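Local coordinates for PTS-dependent dihydroxyacetone kinase operon regulatory protein (Escherichia coli, PDB 4LRZ) that positively regulates the dhaKLM operon from a sigma-70 promoter and represses its own expression, the chain here being the sensor region with its GAF and PAS domains, at residues T115-L120 / V128-D133; V216-E221 / L225-A230; L54-A59 / G186-T191; A69-A74 / A172-L177; Q260-A265 / T297-L302. One frame throughout, in Å; residues are numbered along the deposited sequence.

Contact 1. Residues T115-L120 / V128-D133; sequences TCALSL and VKTMAD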
# COMPACT_ATOMS: atom_id res chain seq x y z
N THR F 115 23.60 -18.75 16.36
CA THR F 115 22.57 -17.89 16.86
C THR F 115 22.95 -16.44 16.64
O THR F 115 24.01 -15.99 17.14
CB THR F 115 22.42 -18.08 18.37
OG1 THR F 115 22.38 -19.47 18.68
CG2 THR F 115 21.15 -17.37 18.89
N CYS F 116 22.05 -15.75 15.93
CA CYS F 116 22.21 -14.39 15.47
C CYS F 116 20.89 -13.89 14.90
O CYS F 116 20.21 -14.61 14.17
CB CYS F 116 23.29 -14.31 14.37
SG CYS F 116 23.75 -12.63 13.94
N ALA F 117 20.54 -12.65 15.22
CA ALA F 117 19.34 -12.03 14.70
C ALA F 117 19.18 -12.23 13.17
O ALA F 117 18.07 -12.44 12.66
CB ALA F 117 19.34 -10.54 15.08
N LEU F 118 20.30 -12.15 12.44
CA LEU F 118 20.30 -12.30 10.99
C LEU F 118 19.47 -13.51 10.55
O LEU F 118 18.79 -13.46 9.49
CB LEU F 118 21.73 -12.46 10.46
CG LEU F 118 22.66 -11.29 10.57
CD1 LEU F 118 23.97 -11.54 9.89
CD2 LEU F 118 21.97 -10.04 9.93
N SER F 119 19.54 -14.60 11.33
CA SER F 119 18.65 -15.77 11.04
C SER F 119 17.48 -15.91 11.99
O SER F 119 16.42 -16.35 11.59
CB SER F 119 19.43 -17.11 11.02
OG SER F 119 20.05 -17.41 12.28
N LEU F 120 17.67 -15.57 13.25
CA LEU F 120 16.66 -15.88 14.24
C LEU F 120 15.36 -15.10 13.97
O LEU F 120 14.26 -15.52 14.37
CB LEU F 120 17.17 -15.50 15.61
CG LEU F 120 17.06 -16.48 16.75
CD1 LEU F 120 17.12 -15.65 18.05
CD2 LEU F 120 15.84 -17.46 16.67
N VAL F 128 13.95 -9.24 16.04
CA VAL F 128 14.83 -9.83 17.07
C VAL F 128 16.19 -9.11 17.13
O VAL F 128 16.74 -8.69 16.11
CB VAL F 128 15.07 -11.39 16.80
CG1 VAL F 128 16.12 -11.92 17.71
CG2 VAL F 128 13.79 -12.23 17.05
N LYS F 129 16.74 -9.02 18.33
CA LYS F 129 18.05 -8.43 18.57
C LYS F 129 18.96 -9.40 19.34
O LYS F 129 18.58 -9.89 20.38
CB LYS F 129 17.88 -7.21 19.46
CG LYS F 129 19.19 -6.49 19.77
CD LYS F 129 18.94 -5.30 20.73
CE LYS F 129 20.15 -4.40 20.79
NZ LYS F 129 19.77 -2.98 21.17
N THR F 130 20.19 -9.61 18.88
CA THR F 130 21.14 -10.42 19.63
C THR F 130 22.41 -9.58 19.85
O THR F 130 22.82 -8.85 18.93
CB THR F 130 21.49 -11.72 18.90
OG1 THR F 130 21.95 -11.40 17.60
CG2 THR F 130 20.26 -12.63 18.71
N MET F 131 22.98 -9.62 21.05
CA MET F 131 24.15 -8.80 21.39
C MET F 131 25.22 -9.65 22.06
O MET F 131 24.88 -10.56 22.76
CB MET F 131 23.81 -7.72 22.43
CG MET F 131 22.61 -6.88 22.11
SD MET F 131 22.38 -5.69 23.45
CE MET F 131 24.01 -4.95 23.56
N ALA F 132 26.48 -9.31 21.85
CA ALA F 132 27.59 -9.83 22.63
C ALA F 132 27.52 -11.35 22.68
O ALA F 132 27.31 -11.99 21.63
CB ALA F 132 27.57 -9.21 24.01
N ASP F 133 27.62 -11.92 23.88
CA ASP F 133 27.71 -13.37 24.10
C ASP F 133 26.37 -14.14 24.06
O ASP F 133 26.36 -15.35 24.34
CB ASP F 133 28.53 -13.70 25.37
CG ASP F 133 27.88 -13.22 26.67
OD1 ASP F 133 27.06 -12.26 26.67
OD2 ASP F 133 28.23 -13.79 27.73
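The start of helix 117-124 in the GAF domain is tied to strand 128-131, within this chain an outermost strand of the antiparallel sheet, where Ala117 meets Thr130. Ala117 N donates a hydrogen bond to Thr130 OG1 over 3.0 Å, with 160° at the hydrogen. A backbone N-H in the first turn has no preceding helical carbonyl to bind, and the strand hydroxyl meets this need from outside the helix. Thr130 turns OG1 between its own backbone N and carbonyl carbon (chi1 55°), which brings the hydroxyl to Ala117 N at the helix start and puts CG2 close by, 3.5 Å from Ala117 N. Cys116, at the N-cap position, adds its CA, 3.7 Å from Thr130 OG1. Its carbonyl oxygen faces the other way along the chain and accepts from both Ser119 N and Leu120 N, closing the first turn.

Next to this hydrogen bond the contact is apolar. The methyl of Ala117 rests on the strand backbone, with CB 3.4 Å from Val128 O. Further along the helix Leu120 crosses Val128 at a slant and touches it through one methyl each, Leu120 CD1 to Val128 CG1 at 3.9 Å. Leu15 of helix 14-26 packs on both of these side chains, while Phe145 of the adjacent strand 143-151 packs on Ala117, so the junction is buried. The chain thus leaves the helix, turns within a few residues and returns as a strand against the same helix, a helix-to-strand connection laid on the antiparallel sheet of a GAF fold.

Contact 2. Residues V216-E221 / L225-A230; sequences VISWDE and LQFINA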
# COMPACT_ATOMS: atom_id res chain seq x y z
N VAL F 216 -22.21 1.45 -25.14
CA VAL F 216 -22.19 1.92 -23.76
C VAL F 216 -21.44 3.22 -23.51
O VAL F 216 -20.37 3.47 -24.08
CB VAL F 216 -21.91 0.80 -22.66
CG1 VAL F 216 -21.47 -0.50 -23.26
CG2 VAL F 216 -20.98 1.29 -21.52
N ILE F 217 -22.05 4.04 -22.66
CA ILE F 217 -21.49 5.30 -22.23
C ILE F 217 -21.65 5.28 -20.73
O ILE F 217 -22.70 4.88 -20.22
CB ILE F 217 -22.29 6.46 -22.83
CG1 ILE F 217 -21.97 6.60 -24.30
CG2 ILE F 217 -21.92 7.77 -22.21
CD1 ILE F 217 -23.20 6.75 -25.16
N SER F 218 -20.63 5.70 -20.00
CA SER F 218 -20.73 5.72 -18.56
C SER F 218 -20.08 6.93 -17.97
O SER F 218 -18.95 7.31 -18.36
CB SER F 218 -20.11 4.48 -17.98
OG SER F 218 -20.20 4.49 -16.56
N TRP F 219 -20.76 7.53 -17.01
CA TRP F 219 -20.21 8.70 -16.36
C TRP F 219 -20.22 8.69 -14.82
O TRP F 219 -20.91 7.89 -14.17
CB TRP F 219 -20.79 9.99 -16.96
CG TRP F 219 -22.24 10.18 -16.72
CD1 TRP F 219 -22.80 10.86 -15.67
CD2 TRP F 219 -23.32 9.70 -17.52
NE1 TRP F 219 -24.17 10.83 -15.78
CE2 TRP F 219 -24.52 10.12 -16.89
CE3 TRP F 219 -23.40 8.95 -18.70
CZ2 TRP F 219 -25.78 9.84 -17.42
CZ3 TRP F 219 -24.66 8.66 -19.22
CH2 TRP F 219 -25.84 9.10 -18.58
N ASP F 220 -19.43 9.63 -14.30
CA ASP F 220 -19.11 9.90 -12.89
C ASP F 220 -20.23 10.54 -12.12
O ASP F 220 -21.14 11.06 -12.74
CB ASP F 220 -18.01 10.98 -12.90
CG ASP F 220 -16.78 10.48 -12.33
OD1 ASP F 220 -15.75 11.15 -12.31
OD2 ASP F 220 -16.88 9.35 -11.83
N GLU F 221 -20.13 10.57 -10.78
CA GLU F 221 -21.04 11.40 -9.94
C GLU F 221 -20.68 12.87 -10.10
O GLU F 221 -21.41 13.75 -9.65
CB GLU F 221 -20.98 11.06 -8.44
CG GLU F 221 -19.70 11.53 -7.72
CD GLU F 221 -18.50 10.57 -7.94
OE1 GLU F 221 -18.64 9.55 -8.65
OE2 GLU F 221 -17.40 10.84 -7.40
N LEU F 225 -17.19 11.58 -18.14
CA LEU F 225 -17.38 10.34 -18.89
C LEU F 225 -16.22 9.42 -18.54
O LEU F 225 -15.05 9.85 -18.56
CB LEU F 225 -17.40 10.67 -20.38
CG LEU F 225 -17.46 9.47 -21.31
CD1 LEU F 225 -18.92 9.29 -21.66
CD2 LEU F 225 -16.73 9.71 -22.53
N GLN F 226 -16.53 8.18 -18.15
CA GLN F 226 -15.50 7.25 -17.72
C GLN F 226 -15.16 6.25 -18.79
O GLN F 226 -14.00 5.86 -18.89
CB GLN F 226 -15.85 6.51 -16.40
CG GLN F 226 -16.03 7.45 -15.21
CD GLN F 226 -14.80 8.32 -15.00
OE1 GLN F 226 -14.83 9.53 -15.28
NE2 GLN F 226 -13.69 7.70 -14.56
N PHE F 227 -16.16 5.81 -19.54
CA PHE F 227 -15.93 4.91 -20.66
C PHE F 227 -17.02 5.00 -21.70
O PHE F 227 -18.17 5.37 -21.39
CB PHE F 227 -15.69 3.43 -20.26
CG PHE F 227 -16.69 2.85 -19.25
CD1 PHE F 227 -17.86 2.22 -19.67
CD2 PHE F 227 -16.36 2.82 -17.88
CE1 PHE F 227 -18.75 1.62 -18.74
CE2 PHE F 227 -17.22 2.26 -16.93
CZ PHE F 227 -18.42 1.65 -17.35
N ILE F 228 -16.63 4.68 -22.93
CA ILE F 228 -17.53 4.62 -24.08
C ILE F 228 -16.95 3.60 -25.06
O ILE F 228 -15.75 3.62 -25.34
CB ILE F 228 -17.69 6.02 -24.75
CG1 ILE F 228 -18.70 5.99 -25.87
CG2 ILE F 228 -16.33 6.57 -25.27
CD1 ILE F 228 -19.03 7.38 -26.43
N ASN F 229 -17.77 2.70 -25.58
CA ASN F 229 -17.23 1.71 -26.52
C ASN F 229 -17.40 2.18 -27.96
O ASN F 229 -18.09 3.17 -28.18
CB ASN F 229 -17.72 0.26 -26.27
CG ASN F 229 -19.23 0.06 -26.47
OD1 ASN F 229 -19.71 -1.05 -26.27
ND2 ASN F 229 -19.97 1.11 -26.78
N ALA F 230 -16.74 1.51 -28.91
CA ALA F 230 -16.83 1.89 -30.32
C ALA F 230 -18.26 2.06 -30.81
O ALA F 230 -18.57 3.03 -31.49
CB ALA F 230 -16.07 0.87 -31.22
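Strands 216-219 and 225-228 run antiparallel (167°) as a hairpin whose register slips by one at a classic beta bulge, Gln226 and Phe227 both facing Ser218. Ser218 O takes a short, nearly straight bond from Gln226 N (2.6 Å) and a weak one from Phe227 N; Ser218 N returns one to Phe227 O, and Asn229 N binds Val216 O in the carbonyl plane. On one face the Phe227 ring lies over Ser218, whose CB stands 3.4 Å from the ring centroid in a CH-pi contact, while Val216 CG2 meets the ring edge at CE1 (3.6 Å). Phe227 CG sits between backbone N and carbonyl carbon (chi1 48°), which folds the ring back across the neighbouring strand. With an alanine here, Ser218 CB and Val216 CG2 would probably lose their ring partner and a gap would open between them. On the other face Ile217 CG2 touches Leu225 CD1 at 3.4 Å, and Ile217 lies alongside Ile228. Helix 230-235 packs on the isoleucine side through Ala232 and Ala233. Leu209 of helix 174-211 and Gln204 of the second subunit reach Phe227, and strand 296-304 flanks strand 215-219, its Phe299 O bound by Ser218 OG.

Contact 3. Residues L54-A59 / G186-T191; sequences LTLGQA and GNLLLT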
# COMPACT_ATOMS: atom_id res chain seq x y z
N LEU F 54 14.05 -5.96 -3.54
CA LEU F 54 15.36 -5.32 -3.42
C LEU F 54 15.34 -3.86 -3.67
O LEU F 54 15.90 -3.07 -2.91
CB LEU F 54 16.37 -5.89 -4.44
CG LEU F 54 17.48 -6.75 -3.88
CD1 LEU F 54 18.47 -7.13 -4.97
CD2 LEU F 54 18.16 -6.07 -2.68
N THR F 55 14.74 -3.49 -4.79
CA THR F 55 14.81 -2.11 -5.20
C THR F 55 14.07 -1.27 -4.16
O THR F 55 14.53 -0.18 -3.83
CB THR F 55 14.28 -1.88 -6.61
OG1 THR F 55 12.87 -1.95 -6.59
CG2 THR F 55 14.82 -2.94 -7.55
N LEU F 56 12.99 -1.81 -3.61
CA LEU F 56 12.21 -1.11 -2.59
C LEU F 56 13.01 -1.04 -1.30
O LEU F 56 13.15 0.02 -0.67
CB LEU F 56 10.90 -1.85 -2.35
CG LEU F 56 9.86 -1.90 -3.47
CD1 LEU F 56 8.65 -2.65 -2.94
CD2 LEU F 56 9.39 -0.48 -3.88
N GLY F 57 13.62 -2.16 -0.94
CA GLY F 57 14.47 -2.23 0.24
C GLY F 57 15.67 -1.30 0.22
O GLY F 57 16.04 -0.75 1.25
N GLN F 58 16.32 -1.17 -0.94
CA GLN F 58 17.56 -0.39 -1.08
C GLN F 58 17.28 1.14 -0.96
O GLN F 58 18.06 1.87 -0.34
CB GLN F 58 18.27 -0.70 -2.42
CG GLN F 58 19.01 -2.06 -2.47
CD GLN F 58 19.59 -2.43 -3.86
OE1 GLN F 58 20.67 -3.01 -3.94
NE2 GLN F 58 18.88 -2.12 -4.94
N ALA F 59 16.15 1.59 -1.53
CA ALA F 59 15.73 3.00 -1.40
C ALA F 59 15.47 3.36 0.07
O ALA F 59 15.92 4.42 0.57
CB ALA F 59 14.49 3.29 -2.27
N GLY F 186 7.43 -4.44 3.03
CA GLY F 186 6.24 -5.28 2.95
C GLY F 186 5.02 -4.58 2.38
O GLY F 186 4.42 -5.01 1.36
N ASN F 187 4.64 -3.47 2.96
CA ASN F 187 3.42 -2.85 2.50
C ASN F 187 3.55 -2.31 1.08
O ASN F 187 2.57 -2.25 0.35
CB ASN F 187 2.92 -1.82 3.50
CG ASN F 187 2.45 -2.46 4.78
OD1 ASN F 187 1.97 -3.61 4.79
ND2 ASN F 187 2.60 -1.76 5.88
N LEU F 188 4.77 -1.94 0.71
CA LEU F 188 4.99 -1.45 -0.61
C LEU F 188 4.84 -2.58 -1.62
O LEU F 188 4.41 -2.34 -2.73
CB LEU F 188 6.34 -0.82 -0.71
CG LEU F 188 6.56 0.69 -0.69
CD1 LEU F 188 5.36 1.59 -0.72
CD2 LEU F 188 7.59 1.06 0.38
N LEU F 189 5.20 -3.81 -1.24
CA LEU F 189 5.01 -4.95 -2.14
C LEU F 189 3.52 -5.18 -2.29
O LEU F 189 3.03 -5.44 -3.38
CB LEU F 189 5.71 -6.22 -1.66
CG LEU F 189 7.25 -6.19 -1.67
CD1 LEU F 189 7.80 -7.39 -0.87
CD2 LEU F 189 7.83 -6.19 -3.09
N LEU F 190 2.80 -5.04 -1.20
CA LEU F 190 1.35 -5.12 -1.24
C LEU F 190 0.69 -4.05 -2.13
O LEU F 190 -0.29 -4.36 -2.84
CB LEU F 190 0.81 -5.02 0.19
CG LEU F 190 -0.70 -5.04 0.36
CD1 LEU F 190 -1.18 -6.43 0.05
CD2 LEU F 190 -1.04 -4.67 1.82
N THR F 191 1.22 -2.81 -2.10
CA THR F 191 0.62 -1.79 -2.95
C THR F 191 0.92 -2.04 -4.43
O THR F 191 0.05 -1.83 -5.25
CB THR F 191 0.90 -0.30 -2.53
OG1 THR F 191 2.15 0.12 -3.05
CG2 THR F 191 0.93 -0.13 -1.04
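Leu56 turns CG anti to its carbonyl carbon (chi1 -67°) and then extends fully at chi2 (-178°), a shape that carries its CD1 methyl straight out from helix 51-66 to Leu188 and Leu189 on helix 174-211. Leu189 has the same first torsion (-69°), and this swings its branch back toward the incoming methyl although its CB does not point at the other helix. CD1 of Leu56 makes the closest approaches to both leucines. It lies 3.6 Å from Leu189 CD2 and 4.0 Å from Leu189 CG, and on its other partner it stands 3.7 Å from Leu188 CB. Both leucines of the long helix cross Leu56 obliquely; its methyl meets CB of one and a terminal branch of the other. No polar atom bridges the segments, and the closest CA atoms, of Leu56 and Leu188, remain 7.5 Å apart, contact being made through side chains. The patch is small but mostly buried, since a chain of another protein packs a polar side chain on Leu56 and also reaches Leu188. The long helix also meets the second subunit: Leu188 packs on Asn187 of that subunit and Thr191 on its Thr191. Here helix 51-66 of the GAF domain leans on the long helix 174-211, which runs on toward the PAS domain, a helix-helix packing consistent with a GAF dimer built around a long connecting helix.

Contact 4. Residues A69-A74 / A172-L177; sequences APRECA and AADLPL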
# COMPACT_ATOMS: atom_id res chain seq x y z
N ALA F 69 23.43 8.91 9.68
CA ALA F 69 24.86 9.23 9.57
C ALA F 69 25.16 10.54 10.33
O ALA F 69 24.38 11.51 10.18
CB ALA F 69 25.27 9.36 8.08
N PRO F 70 26.25 10.61 11.13
CA PRO F 70 27.36 9.68 11.39
C PRO F 70 27.09 8.70 12.54
O PRO F 70 26.50 9.09 13.56
CB PRO F 70 28.52 10.60 11.78
CG PRO F 70 27.83 11.93 12.27
CD PRO F 70 26.35 11.81 11.99
N ARG F 71 27.54 7.46 12.35
CA ARG F 71 27.24 6.36 13.22
C ARG F 71 28.02 5.14 12.71
O ARG F 71 28.11 4.92 11.51
CB ARG F 71 25.73 6.09 13.19
CG ARG F 71 25.37 4.72 13.60
CD ARG F 71 24.00 4.57 14.24
NE ARG F 71 24.12 3.51 15.26
CZ ARG F 71 23.15 2.69 15.64
NH1 ARG F 71 21.94 2.74 15.08
NH2 ARG F 71 23.41 1.81 16.59
N GLU F 72 28.62 4.36 13.61
CA GLU F 72 29.30 3.10 13.21
C GLU F 72 28.28 1.97 13.10
O GLU F 72 28.01 1.27 14.07
CB GLU F 72 30.39 2.72 14.23
CG GLU F 72 31.68 3.58 14.19
CD GLU F 72 32.61 3.33 15.39
OE1 GLU F 72 32.74 4.26 16.23
OE2 GLU F 72 33.23 2.23 15.51
N CYS F 73 27.68 1.81 11.92
CA CYS F 73 26.72 0.76 11.73
C CYS F 73 26.55 0.40 10.26
O CYS F 73 27.02 1.10 9.39
CB CYS F 73 25.36 1.11 12.35
SG CYS F 73 24.34 2.15 11.30
N ALA F 74 25.87 -0.71 10.00
CA ALA F 74 25.67 -1.20 8.66
C ALA F 74 24.25 -1.69 8.60
O ALA F 74 23.70 -2.20 9.59
CB ALA F 74 26.62 -2.34 8.39
N ALA F 172 18.53 1.87 21.67
CA ALA F 172 17.20 1.33 21.91
C ALA F 172 16.24 1.48 20.69
O ALA F 172 15.20 0.82 20.61
CB ALA F 172 16.60 1.99 23.18
N ALA F 173 16.58 2.37 19.77
CA ALA F 173 15.76 2.58 18.58
C ALA F 173 16.12 1.70 17.38
O ALA F 173 15.42 1.74 16.36
CB ALA F 173 15.80 4.09 18.18
N ASP F 174 17.21 0.93 17.49
CA ASP F 174 17.68 0.07 16.41
C ASP F 174 16.68 -1.00 15.99
O ASP F 174 16.40 -1.18 14.79
CB ASP F 174 19.02 -0.55 16.80
CG ASP F 174 20.15 0.51 16.94
OD1 ASP F 174 19.89 1.71 16.68
OD2 ASP F 174 21.29 0.16 17.33
N LEU F 175 16.12 -1.70 16.95
CA LEU F 175 15.18 -2.77 16.66
C LEU F 175 13.86 -2.27 16.02
O LEU F 175 13.49 -2.69 14.90
CB LEU F 175 14.94 -3.59 17.92
CG LEU F 175 14.18 -4.91 17.77
CD1 LEU F 175 14.82 -5.83 16.73
CD2 LEU F 175 14.13 -5.63 19.13
N PRO F 176 13.14 -1.34 16.70
CA PRO F 176 11.92 -0.80 16.08
C PRO F 176 12.18 -0.17 14.71
O PRO F 176 11.30 -0.19 13.87
CB PRO F 176 11.41 0.21 17.12
CG PRO F 176 12.55 0.58 17.92
CD PRO F 176 13.44 -0.68 17.99
N LEU F 177 13.40 0.29 14.45
CA LEU F 177 13.73 0.82 13.14
C LEU F 177 13.73 -0.25 12.04
O LEU F 177 13.20 -0.03 10.95
CB LEU F 177 15.06 1.56 13.17
CG LEU F 177 15.56 2.09 11.81
CD1 LEU F 177 14.71 3.25 11.25
CD2 LEU F 177 16.99 2.54 11.91
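Arg71 and Asp174 hold this contact almost alone, joined end-on by two nitrogens to two oxygens in a bidentate salt bridge. The straighter half is Arg71 NH2 to Asp174 OD2, 2.8 Å and 174° at the hydrogen, with OD2 in the guanidinium plane and met on its syn side, somewhat out of the carboxylate plane. The other bond, Arg71 NH1 to Asp174 OD1, is as short at 2.8 Å but more bent, coming from above the carboxylate plane. The two planes are 33° apart, so the two bonds differ in direction. Arg71 reaches across with CG anti to its backbone N and a bend at chi3, and Cys73 CB lies over one face of the guanidinium. In the GAF fold this links the loop leading into strand 74-79 with the beginning of the long helix 174-211, beside strand 157-166, whose Leu163 touches both charged side chains. Asp174 is buried, and its OD1 is held a second time by Thr171 OG1; Arg71 NH2 also makes a weak bond to Gln169 O. Beyond the ion pair the two segments separate: Leu177 CD2 stays 5.9 Å from Arg71 NH1, and Ala69 and Pro70 lie exposed. Ala172 of the second subunit packs on Arg71, and Ala173 of that subunit on Asp174.

Contact 5. Residues Q260-A265 / T297-L302; sequences QAIKQA and TSFILL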
# COMPACT_ATOMS: atom_id res chain seq x y z
N GLN F 260 -34.94 13.45 -16.73
CA GLN F 260 -35.79 13.21 -15.57
C GLN F 260 -35.18 12.07 -14.77
O GLN F 260 -34.71 12.28 -13.64
CB GLN F 260 -37.23 12.89 -16.01
CG GLN F 260 -38.23 12.69 -14.86
CD GLN F 260 -39.68 12.66 -15.34
OE1 GLN F 260 -40.04 13.31 -16.33
NE2 GLN F 260 -40.52 11.92 -14.62
N ALA F 261 -35.15 10.89 -15.38
CA ALA F 261 -34.59 9.69 -14.76
C ALA F 261 -33.21 9.94 -14.11
O ALA F 261 -32.99 9.51 -12.97
CB ALA F 261 -34.53 8.54 -15.76
N ILE F 262 -32.32 10.64 -14.82
CA ILE F 262 -30.97 10.96 -14.31
C ILE F 262 -30.95 11.81 -13.03
O ILE F 262 -30.09 11.61 -12.17
CB ILE F 262 -30.09 11.63 -15.40
CG1 ILE F 262 -29.53 10.56 -16.35
CG2 ILE F 262 -28.96 12.47 -14.77
CD1 ILE F 262 -29.32 11.04 -17.77
N LYS F 263 -31.88 12.76 -12.93
CA LYS F 263 -32.07 13.58 -11.72
C LYS F 263 -32.68 12.76 -10.57
O LYS F 263 -32.37 12.97 -9.39
CB LYS F 263 -32.95 14.79 -12.06
CG LYS F 263 -33.40 15.64 -10.88
CD LYS F 263 -33.66 17.09 -11.30
CE LYS F 263 -32.35 17.80 -11.66
NZ LYS F 263 -32.56 19.25 -11.91
N GLN F 264 -33.53 11.81 -10.96
CA GLN F 264 -34.37 11.00 -10.07
C GLN F 264 -33.68 9.68 -9.65
O GLN F 264 -34.26 8.89 -8.88
CB GLN F 264 -35.66 10.68 -10.83
CG GLN F 264 -36.96 10.77 -10.07
CD GLN F 264 -38.13 10.32 -10.94
OE1 GLN F 264 -38.88 11.15 -11.46
NE2 GLN F 264 -38.26 9.01 -11.14
N ALA F 265 -32.45 9.46 -10.16
CA ALA F 265 -31.65 8.23 -9.97
C ALA F 265 -32.48 6.96 -10.17
O ALA F 265 -32.32 5.97 -9.46
CB ALA F 265 -30.96 8.22 -8.60
N THR F 297 -24.00 9.18 -7.20
CA THR F 297 -24.54 8.23 -8.16
C THR F 297 -23.79 8.38 -9.46
O THR F 297 -23.53 9.48 -9.90
CB THR F 297 -26.07 8.43 -8.36
OG1 THR F 297 -26.69 8.53 -7.07
CG2 THR F 297 -26.68 7.25 -9.14
N SER F 298 -23.41 7.24 -10.04
CA SER F 298 -22.82 7.14 -11.36
C SER F 298 -23.86 6.45 -12.24
O SER F 298 -24.81 5.82 -11.72
CB SER F 298 -21.56 6.28 -11.30
OG SER F 298 -20.50 6.98 -10.69
N PHE F 299 -23.65 6.53 -13.56
CA PHE F 299 -24.59 5.98 -14.52
C PHE F 299 -23.96 5.16 -15.61
O PHE F 299 -22.84 5.41 -16.02
CB PHE F 299 -25.44 7.10 -15.13
CG PHE F 299 -26.32 7.78 -14.12
CD1 PHE F 299 -27.57 7.24 -13.78
CD2 PHE F 299 -25.90 8.96 -13.49
CE1 PHE F 299 -28.39 7.87 -12.85
CE2 PHE F 299 -26.72 9.61 -12.53
CZ PHE F 299 -27.97 9.06 -12.22
N ILE F 300 -24.68 4.13 -16.04
CA ILE F 300 -24.36 3.48 -17.29
C ILE F 300 -25.54 3.58 -18.22
O ILE F 300 -26.68 3.35 -17.80
CB ILE F 300 -24.02 2.01 -17.13
CG1 ILE F 300 -22.75 1.85 -16.31
CG2 ILE F 300 -23.83 1.38 -18.55
CD1 ILE F 300 -22.38 0.40 -16.09
N LEU F 301 -25.27 3.94 -19.47
CA LEU F 301 -26.29 4.02 -20.49
C LEU F 301 -25.93 3.08 -21.60
O LEU F 301 -24.85 3.18 -22.18
CB LEU F 301 -26.45 5.44 -21.01
CG LEU F 301 -27.36 5.68 -22.20
CD1 LEU F 301 -28.83 5.52 -21.80
CD2 LEU F 301 -27.12 7.06 -22.75
N LEU F 302 -26.84 2.15 -21.87
CA LEU F 302 -26.67 1.21 -22.96
C LEU F 302 -27.58 1.51 -24.14
O LEU F 302 -28.77 1.80 -23.99
CB LEU F 302 -26.90 -0.23 -22.50
CG LEU F 302 -25.92 -0.65 -21.42
CD1 LEU F 302 -26.59 -0.63 -20.09
CD2 LEU F 302 -25.49 -2.02 -21.71
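At the edge of the Phe299 ring, near its plane, lies Ala265 CA from the end of helix 256-264, 4.4 Å from Phe299 CE1; Ile262 O comes obliquely, 3.3 Å from Phe299 CZ. The Trp219 ring, on the adjacent strand 215-219, also meets Phe299, with the two planes at about 35°. Phe299 CG stands anti to the carbonyl carbon (chi1 -65°), which carries the ring off strand 296-304 toward the helix. Alongside the carbonyl, Ile262 brings CG2 within 4.3 Å of Phe299 CE2, a looser apolar touch. Ala265 leaves the helix with positive phi (46°), and its CB comes to 4.4 Å from Thr297 CG2, a second light contact near the start of the strand. No hydrogen bond crosses between the segments. A serine in place of Phe299 would probably leave Ile262 and Ala265 without their ring partner and open a gap between helix and strand. Leu254 packs on Ile262 from the loop before the helix, and Leu288 of strand 281-293 packs on Phe299. A short helix thus packs on one face of the five-stranded antiparallel sheet, by its middle strand, as in the PAS fold.

Overall arrangement
Contacts 1, 3 and 4 belong to the GAF domain, contacts 2 and 5 to the PAS domain, and the centres of contacts 1 and 5 are about 63 Å apart. Helix 174-211 serves both contacts 3 and 4, then leads to strand 215-219 of contact 2. Contacts 1 and 4 meet where Leu175 packs on Val128; contacts 2 and 5 share a sheet, through Ile217 O and Leu301 N. Contacts 1 and 2 are buried and combine backbone-based hydrogen bonds with apolar side chains. Contact 3, also buried, is purely aliphatic, contact 4 is ionic, and contact 5, partly buried like it, centres on a ring met by carbonyl and aliphatic groups. All but contact 1 touch the second subunit.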